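Local coordinates for minor fimbrium tip subunit Mfa3 (Porphyromonas gingivalis ATCC 33277, PDB 5NF4), which serves as a tip subunit of the minor fimbriae, filaments that mediate biofilm formation and adhesion to host cells and to other bacteria of the mouth, at residues Glu87-Ser92 / Thr124-Ile129; Ala197-Asn202 / Ile213-Ala218; Pro274-Arg279 / Tyr318-Asn323. One frame throughout, in Å; residues are numbered along the deposited sequence.

How the contacts relate
The three contacts span both ends of an elongated, strand-rich chain. Contact 1, where a strand meets the end of a short helix, lies on one side of the chain's centre, and contacts 2 and 3 lie on the other. The centre of contact 1 is about 33 Å from that of contact 2 and about 32 Å from that of contact 3, consistent with the two beta-rich halves of a fimbrillin-type subunit. Contacts 2 and 3 are about 8 Å apart between centres. Contact 2 uses strand 210-216 and contact 3 its neighbour 277-282, and the backbone pairs E214 O with R279 N at 2.7 Å and C216 N with F277 O at 2.8 Å probably hydrogen-bond them.

Contact 1. Residues Glu87-Ser92 / Thr124-Ile129; sequences EHFSSS and TAMASI
Two torsions let M126 lay its thioether against E87 and F89: CG stands anti to its own carbonyl carbon (chi1 -70°), and the chain then bends at chi3 (77°), turning the methyl CE back along strand 84-91. E87 meets it from the opposite direction with an extended side chain. CE comes to 3.7 Å from E87 CB, and it is 3.5 Å from the carboxylate oxygen E87 OE1, so the methyl touches both the stem and the head of the glutamate. The backbone shares in the contact, since H88 O is 3.8 Å from M126 CE. One bond back along the thioether, the sulfur serves F89. M126 SD is 4.1 Å from F89 CB and 5.3 Å from the centroid of the phenyl ring, where it stands obliquely, 62° off the normal, in a Met-aromatic contact. No hydrogen bond joins the two segments: the meeting illustrates how one flexible, polarisable side chain can fit a mixed surface of methylene, carboxylate and ring. The charge of E87 is met by a salt bridge from K84 on the same strand, and the K84 ammonium group also bonds I129 O, tying the strand to the far end of the type I turn M126-I129. M126, itself buried, also rests on A73 of strand 71-78, the antiparallel partner of strand 84-91. Beyond the turn, I129 packs on helix 132-140 through D134, M135 and F138, while H88 turns its CB away from the helix end and stacks its imidazole on F102 of strand 99-106.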
ATOM      1  N   GLU A  87       2.347  20.769 -13.881  1.00 34.82           N
ATOM      2  CA  GLU A  87       1.422  19.751 -13.408  1.00 34.38           C
ATOM      3  C   GLU A  87       0.778  19.099 -14.602  1.00 33.85           C
ATOM      4  O   GLU A  87       0.743  19.657 -15.718  1.00 36.61           O
ATOM      5  CB  GLU A  87       0.385  20.345 -12.446  1.00 39.80           C
ATOM      6  CG  GLU A  87      -0.613  21.278 -13.042  1.00 44.26           C
ATOM      7  CD  GLU A  87      -1.543  21.901 -11.991  1.00 49.50           C
ATOM      8  OE1 GLU A  87      -1.430  21.554 -10.793  1.00 46.83           O
ATOM      9  OE2 GLU A  87      -2.393  22.733 -12.365  1.00 60.76           O
ATOM     10  N   HIS A  88       0.296  17.884 -14.396  1.00 33.14           N
ATOM     11  CA  HIS A  88      -0.267  17.112 -15.478  1.00 33.77           C
ATOM     12  C   HIS A  88      -1.301  16.156 -14.925  1.00 34.30           C
ATOM     13  O   HIS A  88      -1.113  15.614 -13.849  1.00 36.68           O
ATOM     14  CB  HIS A  88       0.810  16.312 -16.212  1.00 37.36           C
ATOM     15  CG  HIS A  88       0.288  15.586 -17.398  1.00 40.15           C
ATOM     16  ND1 HIS A  88       0.369  16.101 -18.674  1.00 49.72           N
ATOM     17  CD2 HIS A  88      -0.372  14.412 -17.506  1.00 38.90           C
ATOM     18  CE1 HIS A  88      -0.191  15.256 -19.519  1.00 49.78           C
ATOM     19  NE2 HIS A  88      -0.669  14.235 -18.832  1.00 44.95           N
ATOM     20  N   PHE A  89      -2.371  15.944 -15.684  1.00 34.82           N
ATOM     21  CA  PHE A  89      -3.371  14.965 -15.257  1.00 37.06           C
ATOM     22  C   PHE A  89      -3.654  13.970 -16.383  1.00 38.65           C
ATOM     23  O   PHE A  89      -3.835  14.353 -17.557  1.00 41.06           O
ATOM     24  CB  PHE A  89      -4.653  15.668 -14.803  1.00 37.67           C
ATOM     25  CG  PHE A  89      -5.699  14.723 -14.333  1.00 38.19           C
ATOM     26  CD1 PHE A  89      -5.614  14.176 -13.081  1.00 38.16           C
ATOM     27  CD2 PHE A  89      -6.749  14.367 -15.169  1.00 42.53           C
ATOM     28  CE1 PHE A  89      -6.609  13.274 -12.620  1.00 38.23           C
ATOM     29  CE2 PHE A  89      -7.734  13.473 -14.736  1.00 44.69           C
ATOM     30  CZ  PHE A  89      -7.647  12.922 -13.474  1.00 40.95           C
ATOM     31  N   SER A  90      -3.637  12.679 -16.047  1.00 38.15           N
ATOM     32  CA  SER A  90      -3.944  11.631 -17.037  1.00 42.85           C
ATOM     33  C   SER A  90      -5.109  10.811 -16.542  1.00 40.33           C
ATOM     34  O   SER A  90      -5.246  10.612 -15.353  1.00 38.04           O
ATOM     35  CB  SER A  90      -2.759  10.694 -17.265  1.00 54.61           C
ATOM     36  OG  SER A  90      -1.546  11.388 -17.443  1.00 53.43           O
ATOM     37  N   SER A  91      -5.914  10.328 -17.474  1.00 44.45           N
ATOM     38  CA  SER A  91      -6.971   9.390 -17.132  1.00 47.15           C
ATOM     39  C   SER A  91      -7.156   8.407 -18.275  1.00 49.14           C
ATOM     40  O   SER A  91      -6.809   8.678 -19.429  1.00 52.76           O
ATOM     41  CB  SER A  91      -8.276  10.130 -16.802  1.00 51.92           C
ATOM     42  OG  SER A  91      -8.746  10.856 -17.916  1.00 63.16           O
ATOM     43  N   SER A  92      -7.671   7.236 -17.932  1.00 50.56           N
ATOM     44  CA  SER A  92      -7.950   6.224 -18.918  1.00 68.27           C
ATOM     45  C   SER A  92      -9.446   6.050 -18.905  1.00 88.00           C
ATOM     46  O   SER A  92     -10.037   5.737 -17.865  1.00 85.98           O
ATOM     47  CB  SER A  92      -7.217   4.923 -18.604  1.00 77.40           C
ATOM     48  OG  SER A  92      -7.506   3.923 -19.562  1.00 90.32           O
ATOM     49  N   THR A 124      -9.676  18.158  -9.687  1.00 35.81           N
ATOM     50  CA  THR A 124     -10.207  19.308  -8.980  1.00 36.96           C
ATOM     51  C   THR A 124      -9.287  19.689  -7.803  1.00 36.07           C
ATOM     52  O   THR A 124      -9.078  20.872  -7.536  1.00 38.32           O
ATOM     53  CB  THR A 124     -11.638  18.991  -8.466  1.00 48.59           C
ATOM     54  OG1 THR A 124     -12.504  18.776  -9.592  1.00 45.52           O
ATOM     55  CG2 THR A 124     -12.184  20.120  -7.595  1.00 51.41           C
ATOM     56  N   ALA A 125      -8.763  18.679  -7.114  1.00 33.68           N
ATOM     57  CA  ALA A 125      -7.868  18.889  -5.951  1.00 32.41           C
ATOM     58  C   ALA A 125      -6.610  19.669  -6.338  1.00 35.87           C
ATOM     59  O   ALA A 125      -6.043  20.391  -5.524  1.00 33.35           O
ATOM     60  CB  ALA A 125      -7.459  17.571  -5.338  1.00 33.11           C
ATOM     61  N   MET A 126      -6.141  19.475  -7.567  1.00 36.96           N
ATOM     62  CA  MET A 126      -4.908  20.097  -7.986  1.00 36.52           C
ATOM     63  C   MET A 126      -5.002  21.622  -7.896  1.00 37.00           C
ATOM     64  O   MET A 126      -4.000  22.302  -7.632  1.00 37.34           O
ATOM     65  CB  MET A 126      -4.561  19.654  -9.423  1.00 36.18           C
ATOM     66  CG  MET A 126      -4.149  18.196  -9.516  1.00 39.03           C
ATOM     67  SD  MET A 126      -4.115  17.583 -11.228  1.00 40.44           S
ATOM     68  CE  MET A 126      -2.570  18.340 -11.681  1.00 38.80           C
ATOM     69  N   ALA A 127      -6.195  22.164  -8.114  1.00 37.17           N
ATOM     70  CA  ALA A 127      -6.334  23.614  -8.109  1.00 40.35           C
ATOM     71  C   ALA A 127      -6.183  24.191  -6.697  1.00 42.03           C
ATOM     72  O   ALA A 127      -5.820  25.364  -6.544  1.00 44.25           O
ATOM     73  CB  ALA A 127      -7.673  24.034  -8.718  1.00 40.51           C
ATOM     74  N   SER A 128      -6.442  23.390  -5.664  1.00 35.36           N
ATOM     75  CA  SER A 128      -6.273  23.867  -4.298  1.00 34.45           C
ATOM     76  C   SER A 128      -4.898  23.547  -3.729  1.00 35.96           C
ATOM     77  O   SER A 128      -4.653  23.810  -2.553  1.00 36.47           O
ATOM     78  CB  SER A 128      -7.366  23.267  -3.395  1.00 36.05           C
ATOM     79  OG  SER A 128      -8.619  23.809  -3.811  1.00 40.28           O
ATOM     80  N   ILE A 129      -4.009  22.990  -4.553  1.00 33.93           N
ATOM     81  CA  ILE A 129      -2.621  22.748  -4.162  1.00 31.26           C
ATOM     82  C   ILE A 129      -1.780  23.826  -4.844  1.00 37.18           C
ATOM     83  O   ILE A 129      -1.341  23.669  -5.985  1.00 36.82           O
ATOM     84  CB  ILE A 129      -2.127  21.358  -4.562  1.00 32.05           C
ATOM     85  CG1 ILE A 129      -2.963  20.276  -3.837  1.00 33.52           C
ATOM     86  CG2 ILE A 129      -0.654  21.202  -4.206  1.00 32.96           C
ATOM     87  CD1 ILE A 129      -2.689  18.868  -4.299  1.00 33.10           C
TER

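Contact 2. Residues Ala197-Asn202 / Ile213-Ala218; sequences AKLDVN and IELCNA
I213 reaches V201 with the tip of its longer branch, I213 CD1 lying 3.9 Å from V201 CG1. Its CG1 is anti to the carbonyl carbon (chi1 -48°) and the chain is extended beyond it, which carries CD1 across to the valine; the two side chains slide past each other in opposite directions. Next, E214 points away from strand 180-205 and packs on R279 of strand 277-282. L215 returns to the inner face: its methyl L215 CD1 comes to 4.2 Å from L199 CD2, the two leucines crossing at a slant. Both have CG anti to the backbone N, and their CA atoms are 8.7 Å apart. C216 lies against F277, and at N217 the backbone leaves the strand in a left-handed conformation (phi 65°); the side-chain N217 ND2 is hydrogen-bonded to E271 O and I275 O. No hydrogen bond links the two segments; the contact is purely apolar, and all four touching residues are buried. On the far face of 197-202 the chemistry is polar. N202 ND2 donates to D200 OD1 at 2.9 Å, arriving from above the carboxylate plane, and also bonds Y328 O of strand 324-332; D200 also accepts bonds from Q248 and H325. The same strand thus presents aliphatic groups to the facing segment and hydrogen-bonding groups on its other side, where D200 is nevertheless buried, a division typical of facing layers in a beta sandwich. In this region strand 180-205 pairs with 248-254 and 324-332, whereas 210-216 pairs with 238-242 and 277-282, consistent with the sandwich domains of the fimbrillin superfamily.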
ATOM      1  N   ALA A 197      -1.415  -2.891   1.748  1.00 33.31           N
ATOM      2  CA  ALA A 197      -0.718  -4.174   1.705  1.00 32.81           C
ATOM      3  C   ALA A 197      -1.700  -5.265   1.247  1.00 32.51           C
ATOM      4  O   ALA A 197      -2.906  -5.081   1.332  1.00 32.95           O
ATOM      5  CB  ALA A 197      -0.134  -4.522   3.095  1.00 35.34           C
ATOM      6  N   LYS A 198      -1.172  -6.380   0.752  1.00 31.49           N
ATOM      7  CA  LYS A 198      -1.990  -7.510   0.319  1.00 35.51           C
ATOM      8  C   LYS A 198      -1.809  -8.652   1.298  1.00 33.74           C
ATOM      9  O   LYS A 198      -0.676  -9.058   1.593  1.00 34.05           O
ATOM     10  CB  LYS A 198      -1.592  -7.912  -1.092  1.00 35.73           C
ATOM     11  CG  LYS A 198      -2.301  -9.117  -1.686  1.00 37.73           C
ATOM     12  CD  LYS A 198      -1.842  -9.352  -3.124  1.00 39.37           C
ATOM     13  CE  LYS A 198      -2.521 -10.543  -3.753  1.00 40.63           C
ATOM     14  NZ  LYS A 198      -2.245 -10.625  -5.209  1.00 42.45           N
ATOM     15  N   LEU A 199      -2.935  -9.169   1.793  1.00 33.18           N
ATOM     16  CA  LEU A 199      -2.929 -10.298   2.693  1.00 34.85           C
ATOM     17  C   LEU A 199      -3.396 -11.506   1.910  1.00 36.13           C
ATOM     18  O   LEU A 199      -4.448 -11.470   1.281  1.00 35.28           O
ATOM     19  CB  LEU A 199      -3.839 -10.043   3.891  1.00 32.05           C
ATOM     20  CG  LEU A 199      -4.041 -11.224   4.847  1.00 34.84           C
ATOM     21  CD1 LEU A 199      -2.728 -11.595   5.562  1.00 34.75           C
ATOM     22  CD2 LEU A 199      -5.111 -10.889   5.856  1.00 34.80           C
ATOM     23  N   ASP A 200      -2.593 -12.563   1.951  1.00 32.99           N
ATOM     24  CA  ASP A 200      -2.704 -13.685   1.051  1.00 36.63           C
ATOM     25  C   ASP A 200      -2.668 -14.965   1.880  1.00 37.50           C
ATOM     26  O   ASP A 200      -1.602 -15.390   2.293  1.00 36.75           O
ATOM     27  CB  ASP A 200      -1.538 -13.616   0.050  1.00 44.54           C
ATOM     28  CG  ASP A 200      -1.680 -14.549  -1.116  1.00 47.11           C
ATOM     29  OD1 ASP A 200      -2.411 -15.559  -1.023  1.00 43.95           O
ATOM     30  OD2 ASP A 200      -1.021 -14.267  -2.152  1.00 45.84           O
ATOM     31  N   VAL A 201      -3.830 -15.554   2.157  1.00 37.04           N
ATOM     32  CA  VAL A 201      -3.919 -16.735   3.021  1.00 36.90           C
ATOM     33  C   VAL A 201      -4.296 -17.993   2.229  1.00 38.90           C
ATOM     34  O   VAL A 201      -5.338 -18.073   1.575  1.00 39.60           O
ATOM     35  CB  VAL A 201      -4.932 -16.489   4.165  1.00 37.98           C
ATOM     36  CG1 VAL A 201      -5.060 -17.706   5.050  1.00 42.27           C
ATOM     37  CG2 VAL A 201      -4.504 -15.287   5.005  1.00 36.55           C
ATOM     38  N   ASN A 202      -3.410 -18.982   2.303  1.00 39.52           N
ATOM     39  CA  ASN A 202      -3.530 -20.190   1.527  1.00 38.94           C
ATOM     40  C   ASN A 202      -3.652 -21.427   2.405  1.00 39.93           C
ATOM     41  O   ASN A 202      -2.787 -21.690   3.244  1.00 41.82           O
ATOM     42  CB  ASN A 202      -2.322 -20.327   0.603  1.00 41.85           C
ATOM     43  CG  ASN A 202      -2.197 -19.149  -0.374  1.00 40.20           C
ATOM     44  OD1 ASN A 202      -2.702 -19.206  -1.495  1.00 43.43           O
ATOM     45  ND2 ASN A 202      -1.567 -18.081   0.066  1.00 39.69           N
ATOM     46  N   ILE A 213     -12.554 -16.784   7.376  1.00 41.04           N
ATOM     47  CA  ILE A 213     -11.347 -16.051   7.673  1.00 39.06           C
ATOM     48  C   ILE A 213     -11.670 -14.568   7.687  1.00 38.90           C
ATOM     49  O   ILE A 213     -12.275 -14.059   6.749  1.00 39.85           O
ATOM     50  CB  ILE A 213     -10.230 -16.276   6.630  1.00 48.16           C
ATOM     51  CG1 ILE A 213     -10.035 -17.753   6.325  1.00 56.64           C
ATOM     52  CG2 ILE A 213      -8.931 -15.598   7.115  1.00 50.17           C
ATOM     53  CD1 ILE A 213      -8.964 -18.005   5.262  1.00 58.34           C
ATOM     54  N   GLU A 214     -11.246 -13.886   8.740  1.00 38.75           N
ATOM     55  CA  GLU A 214     -11.486 -12.459   8.909  1.00 39.16           C
ATOM     56  C   GLU A 214     -10.199 -11.719   9.207  1.00 37.76           C
ATOM     57  O   GLU A 214      -9.417 -12.153  10.044  1.00 42.15           O
ATOM     58  CB  GLU A 214     -12.443 -12.188  10.071  1.00 42.34           C
ATOM     59  CG  GLU A 214     -13.846 -12.683   9.875  1.00 47.33           C
ATOM     60  CD  GLU A 214     -14.626 -12.713  11.179  1.00 55.35           C
ATOM     61  OE1 GLU A 214     -14.317 -13.573  12.039  1.00 50.72           O
ATOM     62  OE2 GLU A 214     -15.537 -11.879  11.343  1.00 57.15           O
ATOM     63  N   LEU A 215     -10.035 -10.567   8.579  1.00 35.53           N
ATOM     64  CA  LEU A 215      -8.990  -9.609   8.935  1.00 33.27           C
ATOM     65  C   LEU A 215      -9.512  -8.622   9.969  1.00 32.56           C
ATOM     66  O   LEU A 215     -10.536  -7.976   9.757  1.00 31.85           O
ATOM     67  CB  LEU A 215      -8.518  -8.865   7.689  1.00 32.22           C
ATOM     68  CG  LEU A 215      -7.635  -7.632   7.915  1.00 36.38           C
ATOM     69  CD1 LEU A 215      -6.301  -7.950   8.583  1.00 40.01           C
ATOM     70  CD2 LEU A 215      -7.448  -6.960   6.595  1.00 36.65           C
ATOM     71  N   CYS A 216      -8.799  -8.527  11.093  1.00 34.03           N
ATOM     72  CA  CYS A 216      -9.214  -7.717  12.221  1.00 32.58           C
ATOM     73  C   CYS A 216      -8.201  -6.600  12.530  1.00 31.96           C
ATOM     74  O   CYS A 216      -6.984  -6.775  12.324  1.00 32.49           O
ATOM     75  CB  CYS A 216      -9.396  -8.592  13.450  1.00 34.66           C
ATOM     76  SG  CYS A 216     -10.679  -9.869  13.178  1.00 38.28           S
ATOM     77  N   ASN A 217      -8.728  -5.491  13.064  1.00 30.27           N
ATOM     78  CA  ASN A 217      -7.971  -4.292  13.476  1.00 31.36           C
ATOM     79  C   ASN A 217      -7.308  -3.563  12.313  1.00 32.94           C
ATOM     80  O   ASN A 217      -6.349  -2.834  12.514  1.00 32.07           O
ATOM     81  CB  ASN A 217      -6.885  -4.608  14.512  1.00 33.31           C
ATOM     82  CG  ASN A 217      -7.437  -5.000  15.873  1.00 33.54           C
ATOM     83  OD1 ASN A 217      -8.634  -4.871  16.172  1.00 34.23           O
ATOM     84  ND2 ASN A 217      -6.549  -5.522  16.703  1.00 33.00           N
ATOM     85  N   ALA A 218      -7.834  -3.726  11.113  1.00 30.13           N
ATOM     86  CA  ALA A 218      -7.269  -2.978   9.989  1.00 29.49           C
ATOM     87  C   ALA A 218      -7.416  -1.470  10.230  1.00 29.13           C
ATOM     88  O   ALA A 218      -8.385  -0.980  10.789  1.00 28.50           O
ATOM     89  CB  ALA A 218      -7.947  -3.379   8.683  1.00 30.10           C
TER

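Contact 3. Residues Pro274-Arg279 / Tyr318-Asn323; sequences PINFFR and YTVYRN
I275 covers one face of the Y318 ring with its terminal methyl: I275 CD1 stands 3.8 Å from the ring centroid and 5° off the normal, a centred CH-pi contact. I275 CG1 is anti to its carbonyl carbon (chi1 -64°) and the branch runs on extended (chi2 172°), which carries CD1 over the ring. The short branch flanks it on the same face, displaced beyond the rim, with I275 CG2 3.6 Å from Y318 CD1. The Y318 hydroxyl is hydrogen-bonded to A308 O and W264 N. Within 274-279, F277 CE2 sits 3.7 Å above the guanidinium plane of R279, toward its rim, while I275 O lies in plane at the edge of the F277 ring. Here the loop entering strand 277-282, a neighbour of 210-216 in what is probably one layer of a beta sandwich, meets the irregular connection leading into strand 324-332. A water bridges the two backbones, accepting from N276 N at 2.8 Å and lying 2.7 Å from Y318 O, to which it can donate. Beside it V320 CG2 packs against N276 CB at 4.0 Å, the side chains crossing at about a right angle. V320 also rests on A197 of strand 180-205.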
ATOM      1  N   PRO A 274      -3.013  -1.609  17.958  1.00 31.28           N
ATOM      2  CA  PRO A 274      -3.317  -1.578  16.528  1.00 30.68           C
ATOM      3  C   PRO A 274      -2.796  -2.774  15.733  1.00 29.73           C
ATOM      4  O   PRO A 274      -2.718  -2.702  14.510  1.00 30.40           O
ATOM      5  CB  PRO A 274      -2.604  -0.290  16.055  1.00 32.05           C
ATOM      6  CG  PRO A 274      -1.336  -0.274  16.942  1.00 32.91           C
ATOM      7  CD  PRO A 274      -1.778  -0.851  18.284  1.00 33.91           C
ATOM      8  N   ILE A 275      -2.434  -3.857  16.407  1.00 32.67           N
ATOM      9  CA  ILE A 275      -1.909  -5.011  15.696  1.00 31.86           C
ATOM     10  C   ILE A 275      -2.983  -5.596  14.773  1.00 31.78           C
ATOM     11  O   ILE A 275      -4.090  -5.901  15.202  1.00 30.77           O
ATOM     12  CB  ILE A 275      -1.384  -6.111  16.670  1.00 31.41           C
ATOM     13  CG1 ILE A 275      -0.195  -5.560  17.458  1.00 33.13           C
ATOM     14  CG2 ILE A 275      -0.998  -7.404  15.907  1.00 29.78           C
ATOM     15  CD1 ILE A 275       0.310  -6.459  18.599  1.00 34.77           C
ATOM     16  N   ASN A 276      -2.635  -5.756  13.500  1.00 28.73           N
ATOM     17  CA  ASN A 276      -3.486  -6.455  12.546  1.00 29.23           C
ATOM     18  C   ASN A 276      -3.379  -7.959  12.730  1.00 29.74           C
ATOM     19  O   ASN A 276      -2.290  -8.484  12.923  1.00 31.72           O
ATOM     20  CB  ASN A 276      -3.089  -6.113  11.107  1.00 32.11           C
ATOM     21  CG  ASN A 276      -3.367  -4.678  10.729  1.00 32.86           C
ATOM     22  OD1 ASN A 276      -3.264  -3.723  11.538  1.00 35.03           O
ATOM     23  ND2 ASN A 276      -3.737  -4.515   9.500  1.00 29.21           N
ATOM     24  N   PHE A 277      -4.500  -8.670  12.690  1.00 32.21           N
ATOM     25  CA  PHE A 277      -4.427 -10.117  12.726  1.00 35.60           C
ATOM     26  C   PHE A 277      -5.557 -10.693  11.917  1.00 36.38           C
ATOM     27  O   PHE A 277      -6.544  -9.997  11.655  1.00 35.50           O
ATOM     28  CB  PHE A 277      -4.493 -10.646  14.175  1.00 34.53           C
ATOM     29  CG  PHE A 277      -5.813 -10.394  14.879  1.00 34.86           C
ATOM     30  CD1 PHE A 277      -6.068  -9.168  15.494  1.00 36.51           C
ATOM     31  CD2 PHE A 277      -6.778 -11.405  14.992  1.00 33.31           C
ATOM     32  CE1 PHE A 277      -7.273  -8.938  16.179  1.00 33.25           C
ATOM     33  CE2 PHE A 277      -7.949 -11.176  15.661  1.00 34.31           C
ATOM     34  CZ  PHE A 277      -8.203  -9.957  16.272  1.00 33.16           C
ATOM     35  N   PHE A 278      -5.416 -11.953  11.514  1.00 34.80           N
ATOM     36  CA  PHE A 278      -6.542 -12.621  10.896  1.00 34.19           C
ATOM     37  C   PHE A 278      -6.987 -13.752  11.801  1.00 35.12           C
ATOM     38  O   PHE A 278      -6.198 -14.356  12.534  1.00 35.11           O
ATOM     39  CB  PHE A 278      -6.262 -13.092   9.451  1.00 36.30           C
ATOM     40  CG  PHE A 278      -5.157 -14.101   9.280  1.00 36.33           C
ATOM     41  CD1 PHE A 278      -5.436 -15.453   9.242  1.00 39.16           C
ATOM     42  CD2 PHE A 278      -3.850 -13.693   9.044  1.00 36.45           C
ATOM     43  CE1 PHE A 278      -4.421 -16.395   9.023  1.00 41.50           C
ATOM     44  CE2 PHE A 278      -2.836 -14.636   8.830  1.00 36.85           C
ATOM     45  CZ  PHE A 278      -3.121 -15.974   8.815  1.00 38.92           C
ATOM     46  N   ARG A 279      -8.295 -13.920  11.807  1.00 35.78           N
ATOM     47  CA  ARG A 279      -8.972 -14.913  12.628  1.00 41.33           C
ATOM     48  C   ARG A 279      -9.528 -16.039  11.778  1.00 42.84           C
ATOM     49  O   ARG A 279     -10.342 -15.805  10.885  1.00 39.91           O
ATOM     50  CB  ARG A 279     -10.076 -14.221  13.406  1.00 38.51           C
ATOM     51  CG  ARG A 279     -11.020 -15.165  14.091  1.00 44.51           C
ATOM     52  CD  ARG A 279     -11.954 -14.394  14.996  1.00 58.83           C
ATOM     53  NE  ARG A 279     -11.253 -13.865  16.161  1.00 59.04           N
ATOM     54  CZ  ARG A 279     -11.486 -12.679  16.720  1.00 59.91           C
ATOM     55  NH1 ARG A 279     -12.394 -11.850  16.211  1.00 61.70           N
ATOM     56  NH2 ARG A 279     -10.790 -12.318  17.796  1.00 54.34           N
ATOM     57  N   TYR A 318       5.226  -5.448  14.208  1.00 32.49           N
ATOM     58  CA  TYR A 318       3.851  -5.649  13.778  1.00 31.23           C
ATOM     59  C   TYR A 318       3.385  -4.602  12.781  1.00 28.77           C
ATOM     60  O   TYR A 318       2.225  -4.591  12.373  1.00 30.58           O
ATOM     61  CB  TYR A 318       2.909  -5.644  14.978  1.00 31.61           C
ATOM     62  CG  TYR A 318       3.149  -6.759  15.958  1.00 33.03           C
ATOM     63  CD1 TYR A 318       2.545  -8.014  15.776  1.00 31.79           C
ATOM     64  CD2 TYR A 318       3.988  -6.578  17.068  1.00 33.09           C
ATOM     65  CE1 TYR A 318       2.741  -9.039  16.672  1.00 32.03           C
ATOM     66  CE2 TYR A 318       4.207  -7.621  17.967  1.00 36.13           C
ATOM     67  CZ  TYR A 318       3.552  -8.838  17.773  1.00 34.47           C
ATOM     68  OH  TYR A 318       3.747  -9.890  18.628  1.00 36.44           O
ATOM     69  N   THR A 319       4.291  -3.730  12.361  1.00 29.84           N
ATOM     70  CA  THR A 319       3.917  -2.778  11.363  1.00 30.88           C
ATOM     71  C   THR A 319       3.552  -3.518  10.079  1.00 31.95           C
ATOM     72  O   THR A 319       4.234  -4.455   9.677  1.00 32.83           O
ATOM     73  CB  THR A 319       5.045  -1.794  11.096  1.00 31.28           C
ATOM     74  OG1 THR A 319       5.197  -0.931  12.238  1.00 31.85           O
ATOM     75  CG2 THR A 319       4.801  -0.951   9.808  1.00 32.40           C
ATOM     76  N   VAL A 320       2.465  -3.084   9.461  1.00 31.78           N
ATOM     77  CA  VAL A 320       2.089  -3.515   8.126  1.00 31.58           C
ATOM     78  C   VAL A 320       2.515  -2.404   7.165  1.00 32.57           C
ATOM     79  O   VAL A 320       2.019  -1.304   7.278  1.00 32.48           O
ATOM     80  CB  VAL A 320       0.580  -3.747   8.030  1.00 32.17           C
ATOM     81  CG1 VAL A 320       0.131  -4.082   6.600  1.00 34.03           C
ATOM     82  CG2 VAL A 320       0.134  -4.854   9.015  1.00 33.25           C
ATOM     83  N   TYR A 321       3.399  -2.703   6.225  1.00 30.77           N
ATOM     84  CA  TYR A 321       3.932  -1.710   5.289  1.00 31.76           C
ATOM     85  C   TYR A 321       3.167  -1.661   3.962  1.00 34.79           C
ATOM     86  O   TYR A 321       2.784  -2.700   3.411  1.00 35.00           O
ATOM     87  CB  TYR A 321       5.401  -2.008   5.020  1.00 34.03           C
ATOM     88  CG  TYR A 321       6.310  -1.690   6.187  1.00 36.86           C
ATOM     89  CD1 TYR A 321       6.721  -0.381   6.437  1.00 36.52           C
ATOM     90  CD2 TYR A 321       6.743  -2.683   7.043  1.00 36.96           C
ATOM     91  CE1 TYR A 321       7.537  -0.082   7.519  1.00 36.10           C
ATOM     92  CE2 TYR A 321       7.559  -2.393   8.124  1.00 39.89           C
ATOM     93  CZ  TYR A 321       7.958  -1.083   8.352  1.00 38.49           C
ATOM     94  OH  TYR A 321       8.766  -0.801   9.424  1.00 37.64           O
ATOM     95  N   ARG A 322       3.007  -0.458   3.405  1.00 32.37           N
ATOM     96  CA  ARG A 322       2.339  -0.347   2.111  1.00 34.41           C
ATOM     97  C   ARG A 322       3.052  -1.140   1.020  1.00 33.29           C
ATOM     98  O   ARG A 322       4.282  -1.258   1.014  1.00 35.60           O
ATOM     99  CB  ARG A 322       2.253   1.112   1.677  1.00 34.58           C
ATOM    100  CG  ARG A 322       3.604   1.734   1.368  1.00 35.55           C
ATOM    101  CD  ARG A 322       3.516   3.258   1.122  1.00 37.35           C
ATOM    102  NE  ARG A 322       2.983   3.928   2.302  1.00 36.32           N
ATOM    103  CZ  ARG A 322       2.044   4.861   2.294  1.00 35.07           C
ATOM    104  NH1 ARG A 322       1.557   5.323   1.132  1.00 33.71           N
ATOM    105  NH2 ARG A 322       1.593   5.328   3.459  1.00 35.13           N
ATOM    106  N   ASN A 323       2.270  -1.645   0.082  1.00 31.22           N
ATOM    107  CA  ASN A 323       2.762  -2.234  -1.146  1.00 32.28           C
ATOM    108  C   ASN A 323       3.627  -3.469  -0.896  1.00 36.97           C
ATOM    109  O   ASN A 323       4.452  -3.836  -1.721  1.00 38.25           O
ATOM    110  CB  ASN A 323       3.533  -1.192  -1.961  1.00 33.78           C
ATOM    111  CG  ASN A 323       3.381  -1.394  -3.476  1.00 39.99           C
ATOM    112  OD1 ASN A 323       2.285  -1.588  -3.991  1.00 43.01           O
ATOM    113  ND2 ASN A 323       4.497  -1.344  -4.186  1.00 41.23           N
TER
HETATM  114  O   HOH W   1       0.037  -6.145  12.613  1.00 30.61           O